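Local coordinates for protein precorrin-8x Methyl Mutase (Thermus thermophilus, PDB 1V9C) that probably catalyses the methyl-shifting isomerisation of precorrin-8X in the biosynthesis of adenosylcobalamin, as a member of the CobH/CbiC family, at residues H98-A103 / V117-E122; A154-M159 / R171-A176. All coordinates share one frame; numbering follows the deposited sequence.

Contact 1: residues H98-A103 / V117-E122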
loop_
_atom_site.group_PDB
_atom_site.type_symbol
_atom_site.label_atom_id
_atom_site.label_comp_id
_atom_site.label_asym_id
_atom_site.label_seq_id
_atom_site.Cartn_x
_atom_site.Cartn_y
_atom_site.Cartn_z
ATOM N N HIS B 98 1.486 -0.406 17.909
ATOM C CA HIS B 98 0.689 -0.323 19.131
ATOM C C HIS B 98 1.533 0.206 20.298
ATOM O O HIS B 98 2.701 -0.161 20.449
ATOM C CB HIS B 98 0.129 -1.706 19.470
ATOM C CG HIS B 98 -1.038 -1.676 20.405
ATOM N ND1 HIS B 98 -0.969 -1.130 21.667
ATOM C CD2 HIS B 98 -2.305 -2.135 20.262
ATOM C CE1 HIS B 98 -2.141 -1.254 22.263
ATOM N NE2 HIS B 98 -2.970 -1.862 21.432
ATOM N N PRO B 99 0.947 1.082 21.135
ATOM C CA PRO B 99 1.620 1.680 22.294
ATOM C C PRO B 99 2.270 0.674 23.242
ATOM O O PRO B 99 3.487 0.697 23.441
ATOM C CB PRO B 99 0.500 2.464 22.972
ATOM C CG PRO B 99 -0.348 2.879 21.826
ATOM C CD PRO B 99 -0.420 1.612 21.007
ATOM N N GLU B 100 1.454 -0.199 23.831
ATOM C CA GLU B 100 1.951 -1.204 24.760
ATOM C C GLU B 100 3.057 -2.024 24.125
ATOM O O GLU B 100 4.113 -2.223 24.729
ATOM C CB GLU B 100 0.816 -2.121 25.226
ATOM C CG GLU B 100 0.052 -1.591 26.440
ATOM C CD GLU B 100 -1.338 -1.072 26.100
ATOM O OE1 GLU B 100 -1.450 -0.162 25.250
ATOM O OE2 GLU B 100 -2.323 -1.573 26.691
ATOM N N VAL B 101 2.807 -2.486 22.901
ATOM C CA VAL B 101 3.773 -3.281 22.148
ATOM C C VAL B 101 5.107 -2.555 21.990
ATOM O O VAL B 101 6.172 -3.116 22.264
ATOM C CB VAL B 101 3.236 -3.624 20.736
ATOM C CG1 VAL B 101 4.343 -4.235 19.896
ATOM C CG2 VAL B 101 2.063 -4.586 20.840
ATOM N N VAL B 102 5.052 -1.309 21.536
ATOM C CA VAL B 102 6.271 -0.539 21.344
ATOM C C VAL B 102 6.932 -0.289 22.691
ATOM O O VAL B 102 8.161 -0.244 22.794
ATOM C CB VAL B 102 5.975 0.808 20.637
ATOM C CG1 VAL B 102 7.230 1.675 20.607
ATOM C CG2 VAL B 102 5.491 0.546 19.212
ATOM N N ALA B 103 6.102 -0.136 23.720
ATOM C CA ALA B 103 6.574 0.101 25.078
ATOM C C ALA B 103 7.343 -1.124 25.564
ATOM O O ALA B 103 8.471 -1.016 26.046
ATOM C CB ALA B 103 5.390 0.378 25.995
ATOM N N VAL B 117 3.057 -10.069 18.922
ATOM C CA VAL B 117 2.374 -11.354 19.073
ATOM C C VAL B 117 2.130 -11.654 20.555
ATOM O O VAL B 117 0.993 -11.888 20.976
ATOM C CB VAL B 117 3.205 -12.510 18.483
ATOM C CG1 VAL B 117 2.400 -13.794 18.531
ATOM C CG2 VAL B 117 3.616 -12.189 17.064
ATOM N N ALA B 118 3.209 -11.652 21.334
ATOM C CA ALA B 118 3.133 -11.908 22.768
ATOM C C ALA B 118 2.014 -11.069 23.362
ATOM O O ALA B 118 1.179 -11.571 24.111
ATOM C CB ALA B 118 4.459 -11.560 23.436
ATOM N N TYR B 119 2.003 -9.787 23.021
ATOM C CA TYR B 119 0.965 -8.897 23.512
ATOM C C TYR B 119 -0.403 -9.405 23.061
ATOM O O TYR B 119 -1.293 -9.625 23.882
ATOM C CB TYR B 119 1.167 -7.485 22.975
ATOM C CG TYR B 119 0.021 -6.562 23.323
ATOM C CD1 TYR B 119 -0.039 -5.931 24.561
ATOM C CD2 TYR B 119 -1.040 -6.369 22.434
ATOM C CE1 TYR B 119 -1.123 -5.134 24.911
ATOM C CE2 TYR B 119 -2.134 -5.572 22.778
ATOM C CZ TYR B 119 -2.167 -4.961 24.020
ATOM O OH TYR B 119 -3.243 -4.185 24.380
ATOM N N ALA B 120 -0.554 -9.581 21.748
ATOM C CA ALA B 120 -1.802 -10.048 21.150
ATOM C C ALA B 120 -2.272 -11.337 21.787
ATOM O O ALA B 120 -3.442 -11.478 22.126
ATOM C CB ALA B 120 -1.621 -10.257 19.653
ATOM N N TRP B 121 -1.364 -12.291 21.922
ATOM C CA TRP B 121 -1.716 -13.564 22.530
ATOM C C TRP B 121 -2.187 -13.356 23.966
ATOM O O TRP B 121 -3.340 -13.634 24.292
ATOM C CB TRP B 121 -0.520 -14.513 22.522
ATOM C CG TRP B 121 -0.901 -15.936 22.795
ATOM C CD1 TRP B 121 -2.172 -16.456 22.845
ATOM C CD2 TRP B 121 -0.010 -17.039 22.979
ATOM N NE1 TRP B 121 -2.120 -17.813 23.043
ATOM C CE2 TRP B 121 -0.807 -18.200 23.130
ATOM C CE3 TRP B 121 1.383 -17.162 23.028
ATOM C CZ2 TRP B 121 -0.252 -19.469 23.327
ATOM C CZ3 TRP B 121 1.937 -18.425 23.224
ATOM C CH2 TRP B 121 1.117 -19.562 23.371
ATOM N N GLU B 122 -1.296 -12.853 24.812
ATOM C CA GLU B 122 -1.627 -12.615 26.211
ATOM C C GLU B 122 -2.990 -11.964 26.366
ATOM O O GLU B 122 -3.781 -12.372 27.218
ATOM C CB GLU B 122 -0.574 -11.724 26.872
ATOM C CG GLU B 122 0.826 -12.309 26.891
ATOM C CD GLU B 122 1.810 -11.390 27.578
ATOM O OE1 GLU B 122 3.030 -11.669 27.534
ATOM O OE2 GLU B 122 1.357 -10.382 28.165
#

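Contact 2: residues A154-M159 / R171-A176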
loop_
_atom_site.group_PDB
_atom_site.type_symbol
_atom_site.label_atom_id
_atom_site.label_comp_id
_atom_site.label_asym_id
_atom_site.label_seq_id
_atom_site.Cartn_x
_atom_site.Cartn_y
_atom_site.Cartn_z
ATOM N N ALA B 154 -8.454 -17.207 13.160
ATOM C CA ALA B 154 -9.422 -17.727 12.206
ATOM C C ALA B 154 -8.786 -17.849 10.830
ATOM O O ALA B 154 -9.026 -18.828 10.125
ATOM C CB ALA B 154 -10.650 -16.819 12.140
ATOM N N LEU B 155 -7.971 -16.863 10.450
ATOM C CA LEU B 155 -7.304 -16.874 9.143
ATOM C C LEU B 155 -6.068 -15.991 9.124
ATOM O O LEU B 155 -6.033 -14.949 9.770
ATOM C CB LEU B 155 -8.271 -16.407 8.047
ATOM C CG LEU B 155 -7.662 -16.070 6.674
ATOM C CD1 LEU B 155 -7.092 -17.327 5.980
ATOM C CD2 LEU B 155 -8.746 -15.440 5.814
ATOM N N VAL B 156 -5.062 -16.396 8.361
ATOM C CA VAL B 156 -3.828 -15.627 8.274
ATOM C C VAL B 156 -3.440 -15.303 6.832
ATOM O O VAL B 156 -3.253 -16.196 6.010
ATOM C CB VAL B 156 -2.640 -16.383 8.937
ATOM C CG1 VAL B 156 -1.352 -15.574 8.783
ATOM C CG2 VAL B 156 -2.934 -16.622 10.397
ATOM N N LEU B 157 -3.323 -14.013 6.539
ATOM C CA LEU B 157 -2.935 -13.558 5.211
ATOM C C LEU B 157 -1.423 -13.290 5.260
ATOM O O LEU B 157 -0.968 -12.283 5.807
ATOM C CB LEU B 157 -3.703 -12.280 4.852
ATOM C CG LEU B 157 -5.232 -12.356 4.865
ATOM C CD1 LEU B 157 -5.812 -11.000 4.517
ATOM C CD2 LEU B 157 -5.709 -13.405 3.884
ATOM N N GLY B 158 -0.645 -14.215 4.709
ATOM C CA GLY B 158 0.795 -14.059 4.734
ATOM C C GLY B 158 1.305 -13.460 3.444
ATOM O O GLY B 158 1.652 -14.185 2.507
ATOM N N MET B 159 1.341 -12.131 3.400
ATOM C CA MET B 159 1.791 -11.416 2.218
ATOM C C MET B 159 2.887 -10.379 2.464
ATOM O O MET B 159 2.783 -9.234 2.011
ATOM C CB MET B 159 0.586 -10.764 1.547
ATOM C CG MET B 159 -0.554 -11.742 1.294
ATOM S SD MET B 159 -2.116 -10.940 0.737
ATOM C CE MET B 159 -3.178 -12.310 0.690
ATOM N N ARG B 171 6.847 -19.961 3.995
ATOM C CA ARG B 171 6.910 -21.417 4.109
ATOM C C ARG B 171 6.439 -21.808 5.511
ATOM O O ARG B 171 5.600 -22.691 5.674
ATOM C CB ARG B 171 8.339 -21.909 3.888
ATOM C CG ARG B 171 8.517 -22.738 2.626
ATOM C CD ARG B 171 9.997 -22.951 2.314
ATOM N NE ARG B 171 10.644 -21.722 1.852
ATOM C CZ ARG B 171 11.960 -21.557 1.750
ATOM N NH1 ARG B 171 12.785 -22.540 2.080
ATOM N NH2 ARG B 171 12.452 -20.409 1.311
ATOM N N ALA B 172 6.960 -21.132 6.526
ATOM C CA ALA B 172 6.561 -21.429 7.891
ATOM C C ALA B 172 5.046 -21.317 8.054
ATOM O O ALA B 172 4.462 -21.932 8.956
ATOM C CB ALA B 172 7.244 -20.489 8.845
ATOM N N LEU B 173 4.408 -20.530 7.189
ATOM C CA LEU B 173 2.961 -20.358 7.270
ATOM C C LEU B 173 2.209 -21.422 6.465
ATOM O O LEU B 173 1.203 -21.972 6.918
ATOM C CB LEU B 173 2.571 -18.962 6.773
ATOM C CG LEU B 173 1.070 -18.672 6.673
ATOM C CD1 LEU B 173 0.446 -18.733 8.071
ATOM C CD2 LEU B 173 0.852 -17.300 6.050
ATOM N N MET B 174 2.705 -21.710 5.268
ATOM C CA MET B 174 2.081 -22.694 4.387
ATOM C C MET B 174 2.191 -24.160 4.821
ATOM O O MET B 174 1.728 -25.050 4.108
ATOM C CB MET B 174 2.653 -22.563 2.988
ATOM C CG MET B 174 2.273 -21.294 2.284
ATOM S SD MET B 174 3.028 -21.288 0.682
ATOM C CE MET B 174 4.695 -20.829 1.118
ATOM N N GLU B 175 2.800 -24.406 5.978
ATOM C CA GLU B 175 2.957 -25.763 6.505
ATOM C C GLU B 175 2.426 -25.778 7.936
ATOM O O GLU B 175 2.730 -26.675 8.725
ATOM C CB GLU B 175 4.438 -26.164 6.476
ATOM C CG GLU B 175 5.048 -26.100 5.075
ATOM C CD GLU B 175 6.542 -26.391 5.046
ATOM O OE1 GLU B 175 7.299 -25.702 5.762
ATOM O OE2 GLU B 175 6.957 -27.305 4.298
ATOM N N ALA B 176 1.613 -24.773 8.250
ATOM C CA ALA B 176 1.032 -24.617 9.574
ATOM C C ALA B 176 -0.431 -25.064 9.629
ATOM O O ALA B 176 -1.090 -25.192 8.587
ATOM C CB ALA B 176 1.155 -23.167 10.012
#

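Contact 1: residues H98-A103 / V117-E122
Over one face of the H98 imidazole lies CE2 of the Y119 ring, 4.0 Å above the plane, while the backbone N of E100 sits in plane at the edge of the same imidazole. The two rings are tilted by 44° with centroids 4.9 Å apart, an oblique pairing that is neither a stack nor a T-shape. Around the phenol ring the other neighbours also come in obliquely. From E100, CB approaches Y119 CE1 at 3.6 Å; the bent glutamate chain then brings its carboxylate near the phenol oxygen, its plane turned steeply (72°) from the ring. V101 brings the CG2 methyl to the base of the tyrosine, 3.7 Å from Y119 CB. With CG anti to the backbone N (chi1 173°), Y119 reaches from its own helix across to the first turn of helix 99-107. A long aromatic suits this place, since its apolar ring can meet valine and the aliphatic part of glutamate, while E100 OE2 and H98 NE2 lie near Y119 OH at distances too long to count as hydrogen bonds. H98 also caps the helix: E100 N gives a weak, bent bond to H98 ND1 (3.4 Å). V101 also touches R112, A115 and A116 of helix 112-122. The arrangement is that of an N-capped helix start packed against the next helix in the chain, 99-107 against 112-122, across a short connection.

Contact 2: residues A154-M159 / R171-A176
V156 and L173 meet through extended first torsions: CG of L173 lies opposite the backbone N (chi1 175°), and with chi2 at 64° its two methyls fork toward strand 155-158, while V156, likewise extended at CG1 (chi1 178°), sends that methyl to meet them. The two residues belong to a beta-alpha-beta crossover, in which helix 166-174 links strand 155-158 to the parallel strand 180-183 of the doubly wound sheet. One prong of the fork, CD1 of L173, rests 3.7 Å from V156 CG1. Beta-branched valine suits the strand, where it offers a short, firm apolar surface, whereas leucine has the length to span from helix to sheet. L140 of helix 137-147 touches both side chains, and V182 of the next strand also meets L173, adding further apolar contacts to this buried site. An alanine in place of L173 would probably open a gap beside V156 and G158 and leave the helix less firmly seated on the sheet. With no side chain, G158 lets the second prong, CD2 of L173, approach; a beta carbon there would collide with it. As it is, L173 CD2 lies 3.5 Å from G158 CA and 3.7 Å from G158 N.

How the contacts relate
Contact 2 belongs to the core and contact 1 to the periphery: their centres lie about 10 and 19 Å from the centre of the chain. They share no helix or strand, follow one another along the sequence, and do not touch, their nearest atoms being about 10 Å apart. Contact 1 joins helix to helix, contact 2 helix to sheet. The chemistry changes accordingly. Partly buried contact 1 mixes aromatic, aliphatic and polar groups, with an imidazole and a carboxylate near a phenol; contact 2 is aliphatic throughout and entirely buried. Helix 137-147 is a common neighbour: it touches V117 in the segment 117-122, and V156 and L173 in contact 2.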